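Local coordinates for protein transcriptional repressor of the blcABC operon (Agrobacterium tumefaciens, PDB 3MQ0) that represses the blcABC operon, probably by binding DNA as an IclR-type transcription factor, and is regulated through oligomerization, at residues 48-51 with 52-55; 92-95 with 96-100; 99-102 with 103-106; 256-259 with 260-264. All blocks are in the same frame, centred on the assembly; numbering follows the deposited sequence.

Contact 1: 48-51 with 52-55; sequences AAEL and TRFL
Ala48 and Thr52 meet near the end of helix 48-52. The N-H of Thr52 reaches back to Ala48 O in a regular helical bond (N to O 2.9 Å). Arg53 N makes two weak bonds, to Ala49 O and Glu50 O, and Phe54 N bonds to Leu51 O at 2.9 Å. Thr52 to Leu55 form a type I beta turn closed by Leu55 N to Thr52 O, 2.9 Å. Thr52 OG1 sits anti to its own carbonyl carbon (chi1 -72°), which swings the hydroxyl over Ala48 O; the two are 2.8 Å apart. N-H and hydroxyl approach that oxygen from opposite faces of its plane, so one carbonyl is gripped twice. Arg53 bends at chi3 (-62°) and folds back beside Glu50, with NH2 3.9 Å from Glu50 CG and the carboxylate and guanidinium planes 77° apart. The Glu50 carboxylate is engaged by Arg44 and by Thr47 N instead. Phe54 sets ring atom CD2 3.2 Å from Glu50 O, while its side chain also touches Leu38. Leu51 packs on Val39 of helix 27-41 and Thr52 on Ala62 and His63 of helix 59-71, as fits the first helix of a helix-turn-helix and its turn.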
# COMPACT_ATOMS: atom_id res chain seq x y z
N ALA B 48 15.45 -20.11 7.51
CA ALA B 48 15.74 -20.73 6.23
C ALA B 48 15.33 -22.19 6.30
O ALA B 48 14.82 -22.75 5.33
CB ALA B 48 17.21 -20.58 5.88
N ALA B 49 15.55 -22.82 7.46
CA ALA B 49 15.21 -24.23 7.60
C ALA B 49 13.72 -24.44 7.43
O ALA B 49 13.29 -25.39 6.77
CB ALA B 49 15.67 -24.75 8.94
N GLU B 50 12.92 -23.55 8.00
CA GLU B 50 11.47 -23.65 7.86
C GLU B 50 11.02 -23.47 6.41
O GLU B 50 10.17 -24.21 5.92
CB GLU B 50 10.76 -22.65 8.79
CG GLU B 50 10.85 -23.03 10.27
CD GLU B 50 10.33 -21.95 11.20
OE1 GLU B 50 10.67 -20.76 10.99
OE2 GLU B 50 9.58 -22.28 12.15
N LEU B 51 11.59 -22.48 5.72
CA LEU B 51 11.19 -22.22 4.35
C LEU B 51 11.60 -23.37 3.44
O LEU B 51 10.91 -23.69 2.47
CB LEU B 51 11.80 -20.91 3.84
CG LEU B 51 11.22 -19.65 4.47
CD1 LEU B 51 12.12 -18.46 4.15
CD2 LEU B 51 9.81 -19.44 3.94
N THR B 52 12.74 -23.98 3.75
CA THR B 52 13.29 -25.05 2.93
C THR B 52 12.29 -26.21 2.84
O THR B 52 12.19 -26.86 1.81
CB THR B 52 14.67 -25.50 3.50
OG1 THR B 52 15.63 -24.47 3.24
CG2 THR B 52 15.14 -26.79 2.88
N ARG B 53 11.54 -26.42 3.92
CA ARG B 53 10.52 -27.47 3.99
C ARG B 53 9.45 -27.28 2.92
O ARG B 53 8.75 -28.23 2.55
CB ARG B 53 9.87 -27.48 5.38
CG ARG B 53 9.23 -28.80 5.78
CD ARG B 53 8.47 -28.67 7.11
NE ARG B 53 9.33 -28.30 8.23
CZ ARG B 53 9.51 -27.06 8.68
NH1 ARG B 53 8.89 -26.03 8.10
NH2 ARG B 53 10.33 -26.83 9.70
N PHE B 54 9.31 -26.05 2.42
CA PHE B 54 8.31 -25.74 1.41
C PHE B 54 8.87 -25.75 -0.01
O PHE B 54 8.16 -25.42 -0.97
CB PHE B 54 7.67 -24.37 1.67
CG PHE B 54 6.91 -24.28 2.97
CD1 PHE B 54 5.58 -24.65 3.04
CD2 PHE B 54 7.53 -23.80 4.11
CE1 PHE B 54 4.89 -24.55 4.24
CE2 PHE B 54 6.85 -23.70 5.30
CZ PHE B 54 5.53 -24.08 5.37
N LEU B 55 10.14 -26.10 -0.16
CA LEU B 55 10.76 -26.12 -1.48
C LEU B 55 11.06 -27.54 -1.95
O LEU B 55 11.53 -28.37 -1.17
CB LEU B 55 12.04 -25.28 -1.48
CG LEU B 55 11.91 -23.76 -1.37
CD1 LEU B 55 13.26 -23.12 -1.04
CD2 LEU B 55 11.36 -23.19 -2.66

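Contact 2: 92-95 with 96-100; sequences WANG and FLSHL
Ser98 closes back on Asn94 in the last turn of helix 89-98, the helix that follows the winged helix-turn-helix domain of this IclR-family protein. Ser98 CB lies 3.3 Å from Asn94 O. One bond further, OG stands anti to the Ser98 carbonyl carbon (chi1 -60°), which turns the hydroxyl back along the helix to donate to Asn94 O at 2.8 Å. Ser98 N donates to Asn94 O at 2.9 Å, from the other face of its plane, so the serine holds this carbonyl with both backbone and side chain. The same OG is 3.5 Å from Asn94 OD1. Phe96 N to Trp92 O and Leu97 N to Ala93 O are regular helical bonds, and Leu97 also rests its CG on Ala93 O.

The second subunit lies against this helix: Ala93 packs on its own counterpart there, Trp92 NE1 bonds to Asp37 of that chain, and His99 NE2 to its Ser42 O. Gly95 lies one turn before His99 and is buried. The bond from His99 N to Gly95 O is a further i to i-4 bond, 3.1 Å long with an N-H...O angle of 153°, and the imidazole stands obliquely beside that oxygen, with ND1 also 3.1 Å from Gly95 O.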
# COMPACT_ATOMS: atom_id res chain seq x y z
N TRP B 92 8.10 -1.51 -6.42
CA TRP B 92 7.27 -2.12 -7.45
C TRP B 92 5.80 -1.87 -7.15
O TRP B 92 5.02 -1.52 -8.04
CB TRP B 92 7.57 -3.61 -7.55
CG TRP B 92 9.01 -3.87 -7.84
CD1 TRP B 92 9.86 -3.06 -8.53
CD2 TRP B 92 9.77 -5.01 -7.44
NE1 TRP B 92 11.10 -3.63 -8.60
CE2 TRP B 92 11.08 -4.83 -7.94
CE3 TRP B 92 9.47 -6.16 -6.72
CZ2 TRP B 92 12.08 -5.77 -7.73
CZ3 TRP B 92 10.48 -7.10 -6.51
CH2 TRP B 92 11.76 -6.89 -7.01
N ALA B 93 5.40 -2.06 -5.89
CA ALA B 93 4.01 -1.82 -5.53
C ALA B 93 3.64 -0.36 -5.84
O ALA B 93 2.55 -0.09 -6.33
CB ALA B 93 3.76 -2.16 -4.05
N ASN B 94 4.56 0.56 -5.55
CA ASN B 94 4.35 1.98 -5.84
C ASN B 94 4.18 2.18 -7.33
O ASN B 94 3.35 2.96 -7.78
CB ASN B 94 5.55 2.78 -5.33
CG ASN B 94 5.34 4.27 -5.45
OD1 ASN B 94 5.60 4.86 -6.50
ND2 ASN B 94 4.89 4.89 -4.37
N GLY B 95 4.99 1.47 -8.10
CA GLY B 95 4.90 1.54 -9.54
C GLY B 95 3.57 1.01 -10.04
O GLY B 95 2.96 1.59 -10.94
N PHE B 96 3.11 -0.09 -9.46
CA PHE B 96 1.79 -0.61 -9.78
C PHE B 96 0.70 0.43 -9.51
O PHE B 96 -0.12 0.71 -10.39
CB PHE B 96 1.50 -1.90 -8.99
CG PHE B 96 0.09 -2.41 -9.14
CD1 PHE B 96 -0.31 -3.08 -10.29
CD2 PHE B 96 -0.84 -2.23 -8.13
CE1 PHE B 96 -1.60 -3.55 -10.43
CE2 PHE B 96 -2.13 -2.69 -8.25
CZ PHE B 96 -2.52 -3.36 -9.41
N LEU B 97 0.69 1.00 -8.31
CA LEU B 97 -0.38 1.91 -7.92
C LEU B 97 -0.36 3.21 -8.73
O LEU B 97 -1.41 3.80 -8.99
CB LEU B 97 -0.33 2.22 -6.42
CG LEU B 97 -0.61 1.03 -5.49
CD1 LEU B 97 -0.30 1.39 -4.05
CD2 LEU B 97 -2.06 0.57 -5.64
N SER B 98 0.83 3.64 -9.15
CA SER B 98 0.98 4.87 -9.93
C SER B 98 0.52 4.72 -11.37
O SER B 98 -0.06 5.64 -11.94
CB SER B 98 2.44 5.32 -9.91
OG SER B 98 2.87 5.57 -8.59
N HIS B 99 0.80 3.57 -11.97
CA HIS B 99 0.47 3.33 -13.37
C HIS B 99 -0.96 2.81 -13.55
O HIS B 99 -1.37 2.52 -14.67
CB HIS B 99 1.46 2.33 -13.98
CG HIS B 99 2.83 2.89 -14.22
ND1 HIS B 99 3.56 3.52 -13.23
CD2 HIS B 99 3.60 2.91 -15.33
CE1 HIS B 99 4.72 3.91 -13.73
NE2 HIS B 99 4.77 3.55 -15.00
N LEU B 100 -1.70 2.68 -12.46
CA LEU B 100 -3.04 2.09 -12.50
C LEU B 100 -4.03 2.94 -13.31
O LEU B 100 -4.27 4.10 -13.00
CB LEU B 100 -3.57 1.85 -11.09
CG LEU B 100 -4.61 0.74 -10.91
CD1 LEU B 100 -4.10 -0.57 -11.50
CD2 LEU B 100 -4.96 0.57 -9.44

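Contact 3: 99-102 with 103-106; sequences HLDI and VSTF
Asp101 and Ser104 hold each other at the start of helix 102-110, where Asp101 is the N-cap. The tight part is the inner one, where Thr105 and Phe106 are buried. Phe106 CB presses to 3.2 Å from Ile102 O, the oxygen that also takes the N-H of Phe106. Beside it Asp101 O receives three donors: Thr105 N at 3.1 Å, Thr105 OG1 at 3.0 Å from above the carbonyl plane, and Ser104 OG at 3.1 Å. The Ser104 hydroxyl lies between its own N and carbonyl carbon (chi1 61°), and this rotation brings it against the aspartate, OG being 3.3 Å from Asp101 CB.

The capping bond is on the looser side, for Asp101 is exposed. Its CG is anti to the backbone N (chi1 -173°), which carries the carboxylate over the first turn. There Asp101 OD1 accepts from Ser104 N at 3.3 Å, a long but straight bond (169°) that meets the oxygen from above the carboxylate plane. A negative carboxylate here would be expected to interact well with the helix dipole.

Thr105 OG1 also bonds to Arg84 of the second subunit, which packs on Ser104 as well, so the first turn of the helix lies at the dimer contact. On the inner side Val103 and Phe106 rest on Leu123 of strand 120-127, Ile102 and Phe106 reach strand 232-241, and Thr105 touches Lys267 of helix 247-267.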
# COMPACT_ATOMS: atom_id res chain seq x y z
N HIS B 99 0.80 3.57 -11.97
CA HIS B 99 0.47 3.33 -13.37
C HIS B 99 -0.96 2.81 -13.55
O HIS B 99 -1.37 2.52 -14.67
CB HIS B 99 1.46 2.33 -13.98
CG HIS B 99 2.83 2.89 -14.22
ND1 HIS B 99 3.56 3.52 -13.23
CD2 HIS B 99 3.60 2.91 -15.33
CE1 HIS B 99 4.72 3.91 -13.73
NE2 HIS B 99 4.77 3.55 -15.00
N LEU B 100 -1.70 2.68 -12.46
CA LEU B 100 -3.04 2.09 -12.50
C LEU B 100 -4.03 2.94 -13.31
O LEU B 100 -4.27 4.10 -13.00
CB LEU B 100 -3.57 1.85 -11.09
CG LEU B 100 -4.61 0.74 -10.91
CD1 LEU B 100 -4.10 -0.57 -11.50
CD2 LEU B 100 -4.96 0.57 -9.44
N ASP B 101 -4.60 2.33 -14.35
CA ASP B 101 -5.55 3.00 -15.23
C ASP B 101 -6.74 2.06 -15.41
O ASP B 101 -6.69 1.14 -16.22
CB ASP B 101 -4.90 3.28 -16.59
CG ASP B 101 -5.78 4.12 -17.51
OD1 ASP B 101 -7.02 4.04 -17.42
OD2 ASP B 101 -5.21 4.86 -18.34
N ILE B 102 -7.79 2.30 -14.64
CA ILE B 102 -8.92 1.38 -14.62
C ILE B 102 -9.63 1.28 -15.98
O ILE B 102 -10.08 0.20 -16.38
CB ILE B 102 -9.90 1.76 -13.49
CG1 ILE B 102 -10.99 0.71 -13.36
CG2 ILE B 102 -10.49 3.14 -13.72
CD1 ILE B 102 -11.99 1.04 -12.28
N VAL B 103 -9.72 2.38 -16.71
CA VAL B 103 -10.42 2.35 -17.98
C VAL B 103 -9.71 1.46 -18.99
O VAL B 103 -10.35 0.68 -19.69
CB VAL B 103 -10.61 3.77 -18.55
CG1 VAL B 103 -11.21 3.71 -19.95
CG2 VAL B 103 -11.48 4.59 -17.61
N SER B 104 -8.39 1.57 -19.10
CA SER B 104 -7.68 0.72 -20.05
C SER B 104 -7.69 -0.75 -19.59
O SER B 104 -7.78 -1.65 -20.41
CB SER B 104 -6.24 1.21 -20.29
OG SER B 104 -5.49 1.20 -19.10
N THR B 105 -7.62 -0.98 -18.28
CA THR B 105 -7.73 -2.33 -17.73
C THR B 105 -9.08 -2.95 -18.09
O THR B 105 -9.17 -4.09 -18.54
CB THR B 105 -7.55 -2.30 -16.20
OG1 THR B 105 -6.24 -1.80 -15.89
CG2 THR B 105 -7.71 -3.70 -15.60
N PHE B 106 -10.14 -2.18 -17.88
CA PHE B 106 -11.51 -2.54 -18.26
C PHE B 106 -11.59 -2.89 -19.76
O PHE B 106 -12.06 -3.96 -20.11
CB PHE B 106 -12.41 -1.36 -17.89
CG PHE B 106 -13.78 -1.36 -18.55
CD1 PHE B 106 -14.82 -2.13 -18.04
CD2 PHE B 106 -14.04 -0.51 -19.61
CE1 PHE B 106 -16.09 -2.08 -18.62
CE2 PHE B 106 -15.30 -0.46 -20.20
CZ PHE B 106 -16.33 -1.25 -19.70

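Contact 4: 256-259 with 260-264; sequences ELRT and TANAL
Arg258 NH1 and Asn262 ND2 come within 3.3 Å of each other, yet both are donors and no bond joins them. Water 1 resolves this by accepting from both: it sits in plane at the edge of the guanidinium, 2.9 Å from Arg258 NH1, and 3.2 Å from Asn262 ND2. The two side chains cross obliquely, their flat groups 72° apart. The arginine comes over from a bend at chi3 (71°), and the asparagine keeps CG beside its backbone N (chi1 -70°), which sets Asn262 CG 3.3 Å from Arg258 O. Water 2 lies close to that carbonyl and to the amide oxygen, 3.0 Å from Arg258 O and 2.8 Å from Asn262 OD1.

Beneath them runs helix 247-267, the C-terminal helix of the GAF-like domain, in which each N-H from Thr260 to Ala263 bonds to the carbonyl four residues back. Thr260 OG1 donates to Glu256 O at 3.0 Å from above the carbonyl plane, across that plane from the Thr260 N-H, so the oxygen takes two donors.

Farther out, a salt bridge to Glu255 holds the other end of the Arg258 guanidinium. Leu257 and Ala261 lean on Ala223 of strand 218-226, and Leu264 reaches both Ile225 of that strand and His109 of helix 102-110.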
# COMPACT_ATOMS: atom_id res chain seq x y z
N GLU B 256 -22.54 -14.26 -13.99
CA GLU B 256 -21.39 -14.11 -14.88
C GLU B 256 -20.74 -12.74 -14.69
O GLU B 256 -19.51 -12.63 -14.62
CB GLU B 256 -21.77 -14.30 -16.36
CG GLU B 256 -22.31 -15.70 -16.70
CD GLU B 256 -21.32 -16.81 -16.41
OE1 GLU B 256 -20.18 -16.78 -16.94
OE2 GLU B 256 -21.69 -17.72 -15.63
N LEU B 257 -21.55 -11.69 -14.63
CA LEU B 257 -20.99 -10.36 -14.40
C LEU B 257 -20.29 -10.22 -13.04
O LEU B 257 -19.26 -9.56 -12.94
CB LEU B 257 -22.04 -9.28 -14.56
CG LEU B 257 -21.47 -7.86 -14.72
CD1 LEU B 257 -20.58 -7.74 -15.94
CD2 LEU B 257 -22.61 -6.86 -14.79
N ARG B 258 -20.86 -10.84 -12.00
CA ARG B 258 -20.26 -10.79 -10.67
C ARG B 258 -18.83 -11.32 -10.69
O ARG B 258 -17.91 -10.70 -10.13
CB ARG B 258 -21.11 -11.57 -9.64
CG ARG B 258 -20.57 -11.48 -8.21
CD ARG B 258 -21.29 -12.44 -7.25
NE ARG B 258 -20.97 -13.85 -7.49
CZ ARG B 258 -19.89 -14.47 -7.01
NH1 ARG B 258 -19.02 -13.81 -6.26
NH2 ARG B 258 -19.68 -15.76 -7.29
N THR B 259 -18.63 -12.47 -11.35
CA THR B 259 -17.30 -13.07 -11.39
C THR B 259 -16.35 -12.34 -12.34
O THR B 259 -15.14 -12.29 -12.10
CB THR B 259 -17.37 -14.57 -11.72
OG1 THR B 259 -18.11 -14.76 -12.93
CG2 THR B 259 -18.08 -15.33 -10.59
N THR B 260 -16.89 -11.80 -13.42
CA THR B 260 -16.13 -10.95 -14.33
C THR B 260 -15.60 -9.74 -13.57
O THR B 260 -14.43 -9.37 -13.70
CB THR B 260 -17.02 -10.46 -15.51
OG1 THR B 260 -17.35 -11.57 -16.35
CG2 THR B 260 -16.31 -9.38 -16.34
N ALA B 261 -16.47 -9.13 -12.76
CA ALA B 261 -16.09 -7.98 -11.95
C ALA B 261 -15.00 -8.34 -10.93
O ALA B 261 -14.07 -7.58 -10.72
CB ALA B 261 -17.31 -7.41 -11.23
N ASN B 262 -15.15 -9.50 -10.28
CA ASN B 262 -14.11 -10.01 -9.39
C ASN B 262 -12.75 -10.18 -10.08
O ASN B 262 -11.71 -9.86 -9.51
CB ASN B 262 -14.57 -11.32 -8.72
CG ASN B 262 -15.68 -11.09 -7.71
OD1 ASN B 262 -15.93 -9.96 -7.30
ND2 ASN B 262 -16.35 -12.15 -7.30
N ALA B 263 -12.77 -10.67 -11.31
CA ALA B 263 -11.52 -10.86 -12.06
C ALA B 263 -10.90 -9.51 -12.39
O ALA B 263 -9.68 -9.33 -12.34
CB ALA B 263 -11.77 -11.65 -13.33
N LEU B 264 -11.74 -8.53 -12.73
CA LEU B 264 -11.23 -7.19 -12.99
C LEU B 264 -10.62 -6.57 -11.72
O LEU B 264 -9.56 -5.94 -11.78
CB LEU B 264 -12.35 -6.30 -13.54
CG LEU B 264 -12.00 -4.96 -14.17
CD1 LEU B 264 -10.90 -5.11 -15.21
CD2 LEU B 264 -13.24 -4.35 -14.81
O HOH W 1 -18.70 -11.07 -5.46
O HOH W 2 -18.37 -8.71 -8.00

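How the contacts relate
Contact 1 stands apart in the helix-turn-helix domain, its centre about 30 Å from that of contact 2, which lies on the helix leading out of that domain; contacts 3 and 4 belong to the GAF-like domain. Contacts 2 and 3 share His99 and Leu100, contact 3 beginning where contact 2 ends, and both touch the second subunit. Contact 4 joins contact 3 through Leu264 packed on Thr105. Each has a buried side (Leu51, Phe96, Phe106, Ala261) and an exposed one (Arg53, Ser98, Asp101, Thr259). Each repeats a serine or threonine hydroxyl bonded to a carbonyl four residues back, near a helix end in contacts 1 and 2, at a helix start in 3 and mid-helix in 4. Contact 3 adds a carboxylate cap, contact 4 bridging water.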